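Local coordinates for internalin (Listeria monocytogenes serotype 4b, PDB 4FMZ), which is a leucine-rich-repeat protein of the internalin family, probably displayed by the bacterium for adhesion to host cells and their invasion, at residues T132-L137 with T155-L160; L115-D120 with L137-N142; S200-T205 with M220-S225; H143-L148 with S165-V170. All blocks are in the same frame, centred on the assembly; numbering follows the deposited sequence.

Contact 1 of 4, residues T132-L137 with T155-L160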
loop_
_atom_site.group_PDB
_atom_site.type_symbol
_atom_site.label_atom_id
_atom_site.label_comp_id
_atom_site.label_asym_id
_atom_site.label_seq_id
_atom_site.Cartn_x
_atom_site.Cartn_y
_atom_site.Cartn_z
ATOM N N THR A 132 7.865 -16.093 8.962
ATOM C CA THR A 132 8.996 -15.192 9.237
ATOM C C THR A 132 9.876 -14.916 8.012
ATOM O O THR A 132 10.778 -14.087 8.115
ATOM C CB THR A 132 9.836 -15.753 10.393
ATOM O OG1 THR A 132 10.283 -17.067 10.046
ATOM C CG2 THR A 132 9.062 -15.791 11.702
ATOM N N LYS A 133 9.604 -15.566 6.863
ATOM C CA LYS A 133 10.326 -15.285 5.617
ATOM C C LYS A 133 9.584 -14.207 4.789
ATOM O O LYS A 133 10.083 -13.800 3.736
ATOM C CB LYS A 133 10.507 -16.559 4.772
ATOM C CG LYS A 133 11.535 -17.544 5.305
ATOM C CD LYS A 133 11.711 -18.660 4.282
ATOM C CE LYS A 133 12.674 -19.734 4.701
ATOM N NZ LYS A 133 12.795 -20.772 3.644
HETATM N N MSE A 134 8.393 -13.760 5.252
HETATM C CA MSE A 134 7.562 -12.772 4.536
HETATM C C MSE A 134 8.369 -11.528 4.129
HETATM O O MSE A 134 9.058 -10.931 4.957
HETATM C CB MSE A 134 6.341 -12.336 5.373
HETATM C CG MSE A 134 5.194 -11.753 4.526
HETATM SE SE MSE A 134 4.436 -12.989 3.205
HETATM C CE MSE A 134 3.713 -14.329 4.447
ATOM N N TYR A 135 8.293 -11.187 2.836
ATOM C CA TYR A 135 8.973 -10.055 2.210
ATOM C C TYR A 135 7.954 -8.982 1.817
ATOM O O TYR A 135 8.234 -7.797 1.974
ATOM C CB TYR A 135 9.768 -10.533 0.985
ATOM C CG TYR A 135 10.446 -9.434 0.195
ATOM C CD1 TYR A 135 11.725 -9.003 0.525
ATOM C CD2 TYR A 135 9.854 -8.902 -0.949
ATOM C CE1 TYR A 135 12.383 -8.038 -0.236
ATOM C CE2 TYR A 135 10.493 -7.918 -1.703
ATOM C CZ TYR A 135 11.760 -7.491 -1.342
ATOM O OH TYR A 135 12.425 -6.541 -2.077
ATOM N N SER A 136 6.785 -9.387 1.302
ATOM C CA SER A 136 5.736 -8.460 0.893
ATOM C C SER A 136 4.372 -8.990 1.323
ATOM O O SER A 136 4.000 -10.103 0.957
ATOM C CB SER A 136 5.778 -8.240 -0.614
ATOM O OG SER A 136 4.747 -7.349 -1.003
ATOM N N LEU A 137 3.643 -8.194 2.111
ATOM C CA LEU A 137 2.346 -8.586 2.626
ATOM C C LEU A 137 1.297 -7.531 2.341
ATOM O O LEU A 137 1.529 -6.350 2.572
ATOM C CB LEU A 137 2.450 -8.846 4.138
ATOM C CG LEU A 137 1.177 -9.305 4.869
ATOM C CD1 LEU A 137 0.736 -10.711 4.410
ATOM C CD2 LEU A 137 1.403 -9.277 6.377
ATOM N N THR A 155 10.670 -9.922 10.548
ATOM C CA THR A 155 11.784 -8.962 10.575
ATOM C C THR A 155 12.422 -8.725 9.198
ATOM O O THR A 155 13.141 -7.740 9.051
ATOM C CB THR A 155 12.833 -9.382 11.607
ATOM O OG1 THR A 155 13.206 -10.743 11.376
ATOM C CG2 THR A 155 12.323 -9.214 13.016
ATOM N N GLY A 156 12.127 -9.580 8.213
ATOM C CA GLY A 156 12.606 -9.413 6.841
ATOM C C GLY A 156 11.603 -8.723 5.928
ATOM O O GLY A 156 11.869 -8.562 4.733
ATOM N N LEU A 157 10.432 -8.321 6.461
ATOM C CA LEU A 157 9.368 -7.679 5.673
ATOM C C LEU A 157 9.812 -6.334 5.107
ATOM O O LEU A 157 10.233 -5.451 5.862
ATOM C CB LEU A 157 8.076 -7.510 6.495
ATOM C CG LEU A 157 6.790 -7.194 5.690
ATOM C CD1 LEU A 157 6.300 -8.412 4.914
ATOM C CD2 LEU A 157 5.691 -6.750 6.600
ATOM N N ASN A 158 9.705 -6.195 3.769
ATOM C CA ASN A 158 10.094 -4.986 3.031
ATOM C C ASN A 158 8.894 -4.172 2.558
ATOM O O ASN A 158 9.030 -2.965 2.342
ATOM C CB ASN A 158 10.949 -5.353 1.815
ATOM C CG ASN A 158 12.405 -5.620 2.116
ATOM O OD1 ASN A 158 13.303 -5.094 1.448
ATOM N ND2 ASN A 158 12.676 -6.483 3.088
ATOM N N TYR A 159 7.735 -4.825 2.347
ATOM C CA TYR A 159 6.527 -4.154 1.854
ATOM C C TYR A 159 5.315 -4.566 2.670
ATOM O O TYR A 159 5.089 -5.757 2.863
ATOM C CB TYR A 159 6.303 -4.468 0.364
ATOM C CG TYR A 159 7.445 -4.013 -0.516
ATOM C CD1 TYR A 159 8.531 -4.843 -0.768
ATOM C CD2 TYR A 159 7.434 -2.753 -1.110
ATOM C CE1 TYR A 159 9.606 -4.414 -1.544
ATOM C CE2 TYR A 159 8.488 -2.323 -1.913
ATOM C CZ TYR A 159 9.568 -3.158 -2.129
ATOM O OH TYR A 159 10.603 -2.726 -2.913
ATOM N N LEU A 160 4.554 -3.577 3.177
ATOM C CA LEU A 160 3.353 -3.839 3.968
ATOM C C LEU A 160 2.223 -2.861 3.656
ATOM O O LEU A 160 2.431 -1.649 3.701
ATOM C CB LEU A 160 3.655 -3.790 5.471
ATOM C CG LEU A 160 2.471 -4.039 6.439
ATOM C CD1 LEU A 160 1.845 -5.447 6.236
ATOM C CD2 LEU A 160 2.900 -3.821 7.884
HETATM O O HOH W 1 10.030 -11.556 7.478
#
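Backbone polar bonds set the register between Y135-L137 and N158-L160. The carbonyl oxygen of Y135 is gripped twice: Y159 N reaches it at 3.0 Å in the carbonyl plane, while N158 N, at 2.8 Å from the same Y135 O, comes in tilted from that plane. One step on, L137 N donates to Y159 O at 2.9 Å in a nearly straight bond. Where the chains part, a water takes over, donating to T132 O and M134 O and accepting from G156 N.

This is the parallel pairing of successive coils in a leucine-rich-repeat solenoid, each repeat laying its short strand, here 136-138 and 159-161, beside the preceding one. The two faces of the strands differ in character, with S136 and Y159 on one and L137 and L160 on the other.

Aromatic contacts lie on the tyrosine side. Y135 leaves its backbone away from the other segment, but with CG trans to N (chi1 176°) its ring comes back to N158. N158 CB sits over one face of that ring, 3.9 Å from its centroid, a CH-pi contact, and the N158 amide is turned only 25° from it. Its ND2 is tied back to G156 O, which limits the amide's rotation. The Y135 and Y159 side chains lie side by side, their rings oblique at 57°.

Apolar packing fills the interior side. L157 CD1 is the main bump: it touches CG of the selenomethionine M134 at 3.5 Å and also reaches L137 CB. L137 and L160 point the same way, L137 CD2 3.9 Å from L160 CD1.

Contact 2 of 4, residues L115-D120 with L137-N142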
loop_
_atom_site.group_PDB
_atom_site.type_symbol
_atom_site.label_atom_id
_atom_site.label_comp_id
_atom_site.label_asym_id
_atom_site.label_seq_id
_atom_site.Cartn_x
_atom_site.Cartn_y
_atom_site.Cartn_z
ATOM N N LEU A 115 2.452 -12.584 0.032
ATOM C CA LEU A 115 1.094 -13.004 0.363
ATOM C C LEU A 115 0.122 -11.833 0.302
ATOM O O LEU A 115 0.272 -10.879 1.071
ATOM C CB LEU A 115 1.081 -13.658 1.761
ATOM C CG LEU A 115 -0.281 -14.012 2.374
ATOM C CD1 LEU A 115 -0.983 -15.159 1.604
ATOM C CD2 LEU A 115 -0.105 -14.380 3.815
ATOM N N TYR A 116 -0.864 -11.890 -0.636
ATOM C CA TYR A 116 -1.884 -10.828 -0.755
ATOM C C TYR A 116 -3.230 -11.395 -0.351
ATOM O O TYR A 116 -3.677 -12.411 -0.890
ATOM C CB TYR A 116 -1.985 -10.198 -2.165
ATOM C CG TYR A 116 -0.724 -9.615 -2.773
ATOM C CD1 TYR A 116 0.429 -9.442 -2.013
ATOM C CD2 TYR A 116 -0.689 -9.228 -4.106
ATOM C CE1 TYR A 116 1.602 -8.945 -2.580
ATOM C CE2 TYR A 116 0.475 -8.724 -4.684
ATOM C CZ TYR A 116 1.617 -8.581 -3.914
ATOM O OH TYR A 116 2.784 -8.137 -4.478
ATOM N N LEU A 117 -3.843 -10.743 0.623
ATOM C CA LEU A 117 -5.136 -11.089 1.202
ATOM C C LEU A 117 -6.044 -9.872 1.172
ATOM O O LEU A 117 -6.986 -9.767 1.965
ATOM C CB LEU A 117 -4.915 -11.567 2.649
ATOM C CG LEU A 117 -4.224 -12.918 2.815
ATOM C CD1 LEU A 117 -3.669 -13.060 4.210
ATOM C CD2 LEU A 117 -5.174 -14.054 2.498
ATOM N N ASN A 118 -5.746 -8.942 0.260
ATOM C CA ASN A 118 -6.487 -7.686 0.110
ATOM C C ASN A 118 -7.931 -7.922 -0.301
ATOM O O ASN A 118 -8.213 -8.801 -1.115
ATOM C CB ASN A 118 -5.810 -6.756 -0.910
ATOM C CG ASN A 118 -5.650 -7.389 -2.275
ATOM O OD1 ASN A 118 -4.895 -8.345 -2.457
ATOM N ND2 ASN A 118 -6.406 -6.924 -3.248
ATOM N N GLU A 119 -8.844 -7.130 0.278
ATOM C CA GLU A 119 -10.283 -7.167 0.005
ATOM C C GLU A 119 -10.922 -8.541 0.340
ATOM O O GLU A 119 -11.868 -8.970 -0.316
ATOM C CB GLU A 119 -10.605 -6.727 -1.443
ATOM C CG GLU A 119 -10.296 -5.257 -1.677
ATOM C CD GLU A 119 -10.249 -4.803 -3.122
ATOM O OE1 GLU A 119 -11.336 -4.567 -3.700
ATOM O OE2 GLU A 119 -9.130 -4.637 -3.660
ATOM N N ASP A 120 -10.419 -9.197 1.390
ATOM C CA ASP A 120 -11.013 -10.410 1.927
ATOM C C ASP A 120 -11.778 -9.979 3.187
ATOM O O ASP A 120 -12.017 -8.780 3.338
ATOM C CB ASP A 120 -9.924 -11.476 2.188
ATOM C CG ASP A 120 -9.555 -12.268 0.941
ATOM O OD1 ASP A 120 -10.466 -12.678 0.213
ATOM O OD2 ASP A 120 -8.355 -12.498 0.716
ATOM N N LEU A 137 3.643 -8.194 2.111
ATOM C CA LEU A 137 2.346 -8.586 2.626
ATOM C C LEU A 137 1.297 -7.531 2.341
ATOM O O LEU A 137 1.529 -6.350 2.572
ATOM C CB LEU A 137 2.450 -8.846 4.138
ATOM C CG LEU A 137 1.177 -9.305 4.869
ATOM C CD1 LEU A 137 0.736 -10.711 4.410
ATOM C CD2 LEU A 137 1.403 -9.277 6.377
ATOM N N ASN A 138 0.136 -7.960 1.852
ATOM C CA ASN A 138 -0.971 -7.053 1.561
ATOM C C ASN A 138 -2.228 -7.495 2.316
ATOM O O ASN A 138 -2.857 -8.502 1.955
ATOM C CB ASN A 138 -1.249 -6.965 0.042
ATOM C CG ASN A 138 -2.275 -5.914 -0.322
ATOM O OD1 ASN A 138 -2.899 -5.290 0.542
ATOM N ND2 ASN A 138 -2.504 -5.717 -1.618
ATOM N N LEU A 139 -2.596 -6.724 3.343
ATOM C CA LEU A 139 -3.795 -6.954 4.167
ATOM C C LEU A 139 -4.847 -5.838 3.940
ATOM O O LEU A 139 -5.792 -5.680 4.731
ATOM C CB LEU A 139 -3.414 -7.036 5.660
ATOM C CG LEU A 139 -2.547 -8.246 6.072
ATOM C CD1 LEU A 139 -2.158 -8.149 7.540
ATOM C CD2 LEU A 139 -3.257 -9.560 5.803
ATOM N N GLY A 140 -4.677 -5.106 2.845
ATOM C CA GLY A 140 -5.541 -3.995 2.476
ATOM C C GLY A 140 -7.017 -4.326 2.385
ATOM O O GLY A 140 -7.384 -5.379 1.876
ATOM N N ALA A 141 -7.869 -3.422 2.885
ATOM C CA ALA A 141 -9.337 -3.498 2.842
ATOM C C ALA A 141 -9.938 -4.765 3.524
ATOM O O ALA A 141 -10.958 -5.299 3.082
ATOM C CB ALA A 141 -9.845 -3.365 1.412
ATOM N N ASN A 142 -9.319 -5.204 4.620
ATOM C CA ASN A 142 -9.880 -6.215 5.510
ATOM C C ASN A 142 -10.480 -5.335 6.595
ATOM O O ASN A 142 -9.800 -4.981 7.554
ATOM C CB ASN A 142 -8.815 -7.210 5.994
ATOM C CG ASN A 142 -8.534 -8.284 4.979
ATOM O OD1 ASN A 142 -9.251 -9.284 4.895
ATOM N ND2 ASN A 142 -7.524 -8.081 4.146
#
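N142 ND2 holds two carbonyls of adjacent repeats at once: it donates to L117 O across the contact at 2.8 Å, and to L139 O of its own turn at 3.0 Å. Both acceptors lie in the plane of the N142 amide, although the nitrogen stands above each carbonyl plane. N142 OD1 is used as well, accepting from the backbone N of I122, so both ends of the amide are engaged. Such a buried asparagine, bridging coils of the solenoid, is a hallmark of the leucine-rich repeat.

Upstream, the parallel strands 114-116 and 136-138 exchange N138 N to L115 O and L117 N to N138 O. Beyond them both chains enter type II turns, L117-D120 and L139-N142, which stack in step through E119 N to G140 O at 2.8 Å.

Inside, the leucines repeat in file: L115 CD2 packs on L137 CD1, and L117 CD1 on L139 CD2 at 3.9 Å. Outside, N138 CB approaches the Y116 ring at CD1, side chain crossing side chain at about a right angle. With its CG anti to the backbone N (chi1 -173°), N138 brings OD1 to G140 N, an Asx turn, and lays its ND2 against N118 CB at 3.5 Å.

Contact 3 of 4, residues S200-T205 with M220-S225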
loop_
_atom_site.group_PDB
_atom_site.type_symbol
_atom_site.label_atom_id
_atom_site.label_comp_id
_atom_site.label_asym_id
_atom_site.label_seq_id
_atom_site.Cartn_x
_atom_site.Cartn_y
_atom_site.Cartn_z
ATOM N N SER A 200 14.682 2.411 7.812
ATOM C CA SER A 200 14.896 2.048 6.407
ATOM C C SER A 200 13.742 2.483 5.500
ATOM O O SER A 200 13.811 2.272 4.283
ATOM C CB SER A 200 15.078 0.536 6.267
ATOM O OG SER A 200 16.367 0.131 6.700
ATOM N N LEU A 201 12.670 3.042 6.077
ATOM C CA LEU A 201 11.485 3.412 5.305
ATOM C C LEU A 201 11.780 4.530 4.299
ATOM O O LEU A 201 12.327 5.563 4.659
ATOM C CB LEU A 201 10.335 3.799 6.244
ATOM C CG LEU A 201 8.902 3.590 5.730
ATOM C CD1 LEU A 201 8.630 2.110 5.398
ATOM C CD2 LEU A 201 7.893 4.074 6.750
ATOM N N HIS A 202 11.421 4.304 3.028
ATOM C CA HIS A 202 11.626 5.289 1.965
ATOM C C HIS A 202 10.283 5.812 1.445
ATOM O O HIS A 202 10.236 6.879 0.851
ATOM C CB HIS A 202 12.444 4.678 0.807
ATOM C CG HIS A 202 13.900 4.500 1.098
ATOM N ND1 HIS A 202 14.335 3.672 2.115
ATOM C CD2 HIS A 202 14.977 4.961 0.420
ATOM C CE1 HIS A 202 15.657 3.691 2.054
ATOM N NE2 HIS A 202 16.089 4.466 1.056
ATOM N N TYR A 203 9.200 5.035 1.637
ATOM C CA TYR A 203 7.847 5.341 1.153
ATOM C C TYR A 203 6.854 5.086 2.270
ATOM O O TYR A 203 6.792 3.988 2.824
ATOM C CB TYR A 203 7.527 4.507 -0.129
ATOM C CG TYR A 203 8.479 4.871 -1.247
ATOM C CD1 TYR A 203 8.199 5.928 -2.103
ATOM C CD2 TYR A 203 9.738 4.280 -1.337
ATOM C CE1 TYR A 203 9.139 6.386 -3.021
ATOM C CE2 TYR A 203 10.696 4.747 -2.233
ATOM C CZ TYR A 203 10.389 5.798 -3.078
ATOM O OH TYR A 203 11.310 6.231 -4.000
ATOM N N PHE A 204 6.137 6.115 2.652
ATOM C CA PHE A 204 5.163 6.026 3.729
ATOM C C PHE A 204 3.880 6.771 3.349
ATOM O O PHE A 204 3.920 7.942 2.975
ATOM C CB PHE A 204 5.754 6.578 5.031
ATOM C CG PHE A 204 4.894 6.513 6.274
ATOM C CD1 PHE A 204 4.061 5.421 6.511
ATOM C CD2 PHE A 204 5.000 7.488 7.261
ATOM C CE1 PHE A 204 3.284 5.354 7.673
ATOM C CE2 PHE A 204 4.243 7.408 8.431
ATOM C CZ PHE A 204 3.387 6.342 8.626
ATOM N N THR A 205 2.755 6.070 3.444
ATOM C CA THR A 205 1.443 6.648 3.172
ATOM C C THR A 205 0.533 6.256 4.351
ATOM O O THR A 205 0.566 5.115 4.824
ATOM C CB THR A 205 0.934 6.311 1.760
ATOM O OG1 THR A 205 -0.319 6.968 1.539
ATOM C CG2 THR A 205 0.815 4.827 1.480
HETATM N N MSE A 220 12.978 8.464 10.041
HETATM C CA MSE A 220 12.944 7.886 8.688
HETATM C C MSE A 220 13.773 8.798 7.770
HETATM O O MSE A 220 13.243 9.403 6.852
HETATM C CB MSE A 220 11.489 7.744 8.201
HETATM C CG MSE A 220 10.576 6.986 9.161
HETATM SE SE MSE A 220 8.814 7.276 8.536
HETATM C CE MSE A 220 7.746 6.230 9.951
ATOM N N THR A 221 15.087 8.901 8.055
ATOM C CA THR A 221 16.030 9.822 7.413
ATOM C C THR A 221 16.161 9.630 5.888
ATOM O O THR A 221 16.547 10.578 5.208
ATOM C CB THR A 221 17.408 9.765 8.085
ATOM O OG1 THR A 221 18.004 8.496 7.839
ATOM C CG2 THR A 221 17.363 10.088 9.591
ATOM N N ARG A 222 15.849 8.448 5.348
ATOM C CA ARG A 222 15.962 8.268 3.903
ATOM C C ARG A 222 14.610 8.404 3.198
ATOM O O ARG A 222 14.535 8.093 2.006
ATOM C CB ARG A 222 16.622 6.923 3.554
ATOM C CG ARG A 222 18.086 6.781 4.008
ATOM C CD ARG A 222 18.996 7.927 3.583
ATOM N NE ARG A 222 19.324 7.891 2.155
ATOM C CZ ARG A 222 20.050 8.816 1.531
ATOM N NH1 ARG A 222 20.508 9.872 2.194
ATOM N NH2 ARG A 222 20.305 8.704 0.234
ATOM N N LEU A 223 13.552 8.880 3.914
ATOM C CA LEU A 223 12.204 9.040 3.348
ATOM C C LEU A 223 12.224 9.851 2.062
ATOM O O LEU A 223 12.790 10.947 2.019
ATOM C CB LEU A 223 11.234 9.679 4.356
ATOM C CG LEU A 223 9.739 9.332 4.179
ATOM C CD1 LEU A 223 9.476 7.814 4.385
ATOM C CD2 LEU A 223 8.907 10.116 5.154
ATOM N N ASN A 224 11.626 9.277 1.004
ATOM C CA ASN A 224 11.548 9.861 -0.326
ATOM C C ASN A 224 10.149 10.413 -0.583
ATOM O O ASN A 224 10.024 11.507 -1.139
ATOM C CB ASN A 224 11.926 8.809 -1.389
ATOM C CG ASN A 224 11.784 9.298 -2.800
ATOM O OD1 ASN A 224 10.675 9.462 -3.304
ATOM N ND2 ASN A 224 12.896 9.539 -3.470
ATOM N N SER A 225 9.104 9.657 -0.208
ATOM C CA SER A 225 7.719 10.074 -0.411
ATOM C C SER A 225 6.894 9.894 0.855
ATOM O O SER A 225 6.978 8.855 1.514
ATOM C CB SER A 225 7.084 9.302 -1.567
ATOM O OG SER A 225 7.806 9.495 -2.772
HETATM O O HOH W 2 14.435 6.277 6.070
#
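L223 CD1 is the bump that fills the bend of the neighbouring chain, 3.6 Å from H202 C, and it reaches F204 CB at 4.0 Å. A second bump comes from M220, a selenomethionine whose extended chain slides beside L201 and runs obliquely past the F204 ring: its SE lies 3.8 Å from L201 CD2, and its CE reaches F204 CE2. The selenium and the ring make an oblique Met-aromatic contact, the selenium 44° off the ring normal.

Polar and aromatic groups shape the other flank. R222 CB rests over one face of the H202 imidazole, 3.8 Å from the ring centroid, while the guanidinium plane stands 76° from that ring and the chain beyond CB bends away. H202 ND1 donates to S200 O, which lies in the ring plane and so fixes how the imidazole is turned; Y180 of the preceding repeat stacks on the same ring. N224 holds CG opposite its backbone N (chi1 176°), which sets the amide alongside Y203, with CG 3.3 Å from Y203 OH.

Two successive coils of the leucine-rich-repeat solenoid meet here, entering the parallel strands 203-205 and 225-227. H202 O accepts from both N224 N, at 2.8 Å, and S225 N, and F204 N then donates to S225 O. A water spans L201 O and R222 N where the backbones are farther apart.

Selenomethionine, leucine and phenylalanine thus pack toward the interior, whereas imidazole, phenol, amide and arginine line the outer flank. There R222 NE lies 4.8 Å from H202 NE2, not in contact, and its charge would probably disfavour protonation of the imidazole.

Contact 4 of 4, residues H143-L148 with S165-V170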
loop_
_atom_site.group_PDB
_atom_site.type_symbol
_atom_site.label_atom_id
_atom_site.label_comp_id
_atom_site.label_asym_id
_atom_site.label_seq_id
_atom_site.Cartn_x
_atom_site.Cartn_y
_atom_site.Cartn_z
ATOM N N HIS A 143 -11.703 -4.842 6.338
ATOM C CA HIS A 143 -12.398 -3.825 7.136
ATOM C C HIS A 143 -12.527 -4.118 8.631
ATOM O O HIS A 143 -12.590 -3.171 9.411
ATOM C CB HIS A 143 -13.787 -3.541 6.550
ATOM C CG HIS A 143 -13.745 -3.114 5.110
ATOM N ND1 HIS A 143 -12.849 -2.151 4.660
ATOM C CD2 HIS A 143 -14.479 -3.550 4.059
ATOM C CE1 HIS A 143 -13.070 -2.034 3.360
ATOM N NE2 HIS A 143 -14.047 -2.848 2.955
ATOM N N ASN A 144 -12.522 -5.391 9.031
ATOM C CA ASN A 144 -12.706 -5.776 10.428
ATOM C C ASN A 144 -11.404 -6.181 11.140
ATOM O O ASN A 144 -11.453 -6.573 12.310
ATOM C CB ASN A 144 -13.748 -6.881 10.523
ATOM C CG ASN A 144 -15.102 -6.416 10.045
ATOM O OD1 ASN A 144 -15.669 -5.440 10.549
ATOM N ND2 ASN A 144 -15.630 -7.073 9.029
ATOM N N LEU A 145 -10.246 -6.008 10.475
ATOM C CA LEU A 145 -8.941 -6.293 11.065
ATOM C C LEU A 145 -8.545 -5.167 12.046
ATOM O O LEU A 145 -8.746 -3.997 11.726
ATOM C CB LEU A 145 -7.893 -6.438 9.945
ATOM C CG LEU A 145 -6.432 -6.666 10.350
ATOM C CD1 LEU A 145 -6.247 -7.993 11.101
ATOM C CD2 LEU A 145 -5.527 -6.617 9.132
ATOM N N SER A 146 -7.986 -5.515 13.226
ATOM C CA SER A 146 -7.539 -4.499 14.193
ATOM C C SER A 146 -6.251 -4.899 14.924
ATOM O O SER A 146 -5.474 -4.021 15.294
ATOM C CB SER A 146 -8.629 -4.188 15.215
ATOM O OG SER A 146 -8.894 -5.301 16.051
ATOM N N ASP A 147 -6.052 -6.204 15.162
ATOM C CA ASP A 147 -4.908 -6.749 15.884
ATOM C C ASP A 147 -3.776 -7.201 14.931
ATOM O O ASP A 147 -3.855 -8.278 14.322
ATOM C CB ASP A 147 -5.367 -7.919 16.773
ATOM C CG ASP A 147 -4.324 -8.461 17.729
ATOM O OD1 ASP A 147 -3.164 -8.008 17.661
ATOM O OD2 ASP A 147 -4.665 -9.354 18.534
ATOM N N LEU A 148 -2.700 -6.399 14.861
ATOM C CA LEU A 148 -1.551 -6.722 14.007
ATOM C C LEU A 148 -0.423 -7.449 14.750
ATOM O O LEU A 148 0.628 -7.666 14.147
ATOM C CB LEU A 148 -0.973 -5.450 13.365
ATOM C CG LEU A 148 -1.843 -4.708 12.362
ATOM C CD1 LEU A 148 -1.159 -3.455 11.929
ATOM C CD2 LEU A 148 -2.193 -5.579 11.133
ATOM N N SER A 165 -9.241 -0.418 7.681
ATOM C CA SER A 165 -9.523 -1.354 8.763
ATOM C C SER A 165 -9.786 -0.657 10.103
ATOM O O SER A 165 -9.845 0.570 10.177
ATOM C CB SER A 165 -8.350 -2.321 8.912
ATOM O OG SER A 165 -7.243 -1.652 9.490
ATOM N N LYS A 166 -9.927 -1.463 11.164
ATOM C CA LYS A 166 -10.160 -0.985 12.523
ATOM C C LYS A 166 -8.818 -0.880 13.289
ATOM O O LYS A 166 -8.823 -0.705 14.511
ATOM C CB LYS A 166 -11.166 -1.909 13.240
ATOM C CG LYS A 166 -12.576 -1.775 12.680
ATOM C CD LYS A 166 -13.591 -2.622 13.419
ATOM C CE LYS A 166 -14.928 -2.563 12.711
ATOM N NZ LYS A 166 -16.010 -3.217 13.492
ATOM N N VAL A 167 -7.672 -0.928 12.553
ATOM C CA VAL A 167 -6.321 -0.843 13.130
ATOM C C VAL A 167 -6.084 0.539 13.758
ATOM O O VAL A 167 -6.141 1.571 13.088
ATOM C CB VAL A 167 -5.182 -1.222 12.132
ATOM C CG1 VAL A 167 -3.801 -0.763 12.633
ATOM C CG2 VAL A 167 -5.175 -2.726 11.867
ATOM N N LYS A 168 -5.789 0.515 15.059
ATOM C CA LYS A 168 -5.462 1.668 15.889
ATOM C C LYS A 168 -3.991 1.628 16.272
ATOM O O LYS A 168 -3.240 2.572 16.019
ATOM C CB LYS A 168 -6.314 1.651 17.173
ATOM C CG LYS A 168 -7.612 2.414 17.086
ATOM C CD LYS A 168 -7.775 3.350 18.277
ATOM C CE LYS A 168 -9.009 4.210 18.116
ATOM N NZ LYS A 168 -8.780 5.364 17.202
ATOM N N ASP A 169 -3.598 0.499 16.890
ATOM C CA ASP A 169 -2.289 0.232 17.469
ATOM C C ASP A 169 -1.298 -0.297 16.426
ATOM O O ASP A 169 -1.448 -1.403 15.928
ATOM C CB ASP A 169 -2.457 -0.756 18.634
ATOM C CG ASP A 169 -1.219 -0.967 19.473
ATOM O OD1 ASP A 169 -0.166 -0.384 19.138
ATOM O OD2 ASP A 169 -1.298 -1.729 20.455
ATOM N N VAL A 170 -0.272 0.502 16.114
ATOM C CA VAL A 170 0.721 0.116 15.113
ATOM C C VAL A 170 2.028 -0.390 15.797
ATOM O O VAL A 170 3.031 -0.572 15.107
ATOM C CB VAL A 170 0.981 1.240 14.058
ATOM C CG1 VAL A 170 -0.290 1.559 13.276
ATOM C CG2 VAL A 170 1.554 2.515 14.680
HETATM O O HOH W 3 -5.512 -1.705 16.801
HETATM O O HOH W 4 -2.468 -3.885 16.368
#
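K166 N donates to L145 O at 2.9 Å, the one direct hydrogen bond between these loops, with the nitrogen nearly along the C=O axis but the N-H bent to 137°. The loops lead away from strands 136-138 and 159-161 in consecutive coils of the leucine-rich-repeat solenoid, and follow each other without forming strands of their own.

The tight part is centred on V167 and mixes methyl-methyl with methyl-carbonyl contacts. Its two methyls divide the work: CG1 meets L148 CD1 at 3.8 Å, while CG2 lies 3.7 Å from S146 O and also near L148 CG. L148 leaves its backbone toward the other loop and crosses V167 at about a right angle; both are buried. S165 adds to this side, its CB 3.3 Å from L145 O. Having OG between the backbone N and the carbonyl carbon (chi1 73°) lets S165 accept from V167 N, an ST turn; the same OG is also hydrogen-bonded to N187 in the next coil.

The solvent side is looser. K166 stretches its extended chain along the opposite loop, with CG 3.6 Å from H143 O and with CE and NZ both 3.7 Å from N144 OD1, too long for a firm bond. N144 turns its ND2 to N121 of the preceding coil, and H143 ND1 bonds to E164 O.

Farther on, where L148 and V170 stand apart, water replaces direct backbone pairing. One molecule joins S146 O to K168 N; another takes the L148 N-H at 2.9 Å and donates to S146 O and to D169 O, the latter at 2.7 Å.

Overall arrangement
Contacts 1, 2 and 4 join consecutive coils of one solenoid; contact 3 lies farther along, beyond the coil of strand 181-183. Contacts 1 and 2 share L137 and strand 136-138, their centres 14 Å apart: contact 2 pairs that strand with 114-116 before it, contact 1 with 159-161 after it, so their segments alternate along the chain. Contact 4 follows contact 2 in sequence, 12 Å away between centres, and touches it by packing between L139 and L145; its segments alternate with those of contact 1. Contact 3, at strand 203-205, is 16 Å from contact 1 and 22 Å from contacts 2 and 4 between centres. Repeating such joints builds the elongated body of the protein.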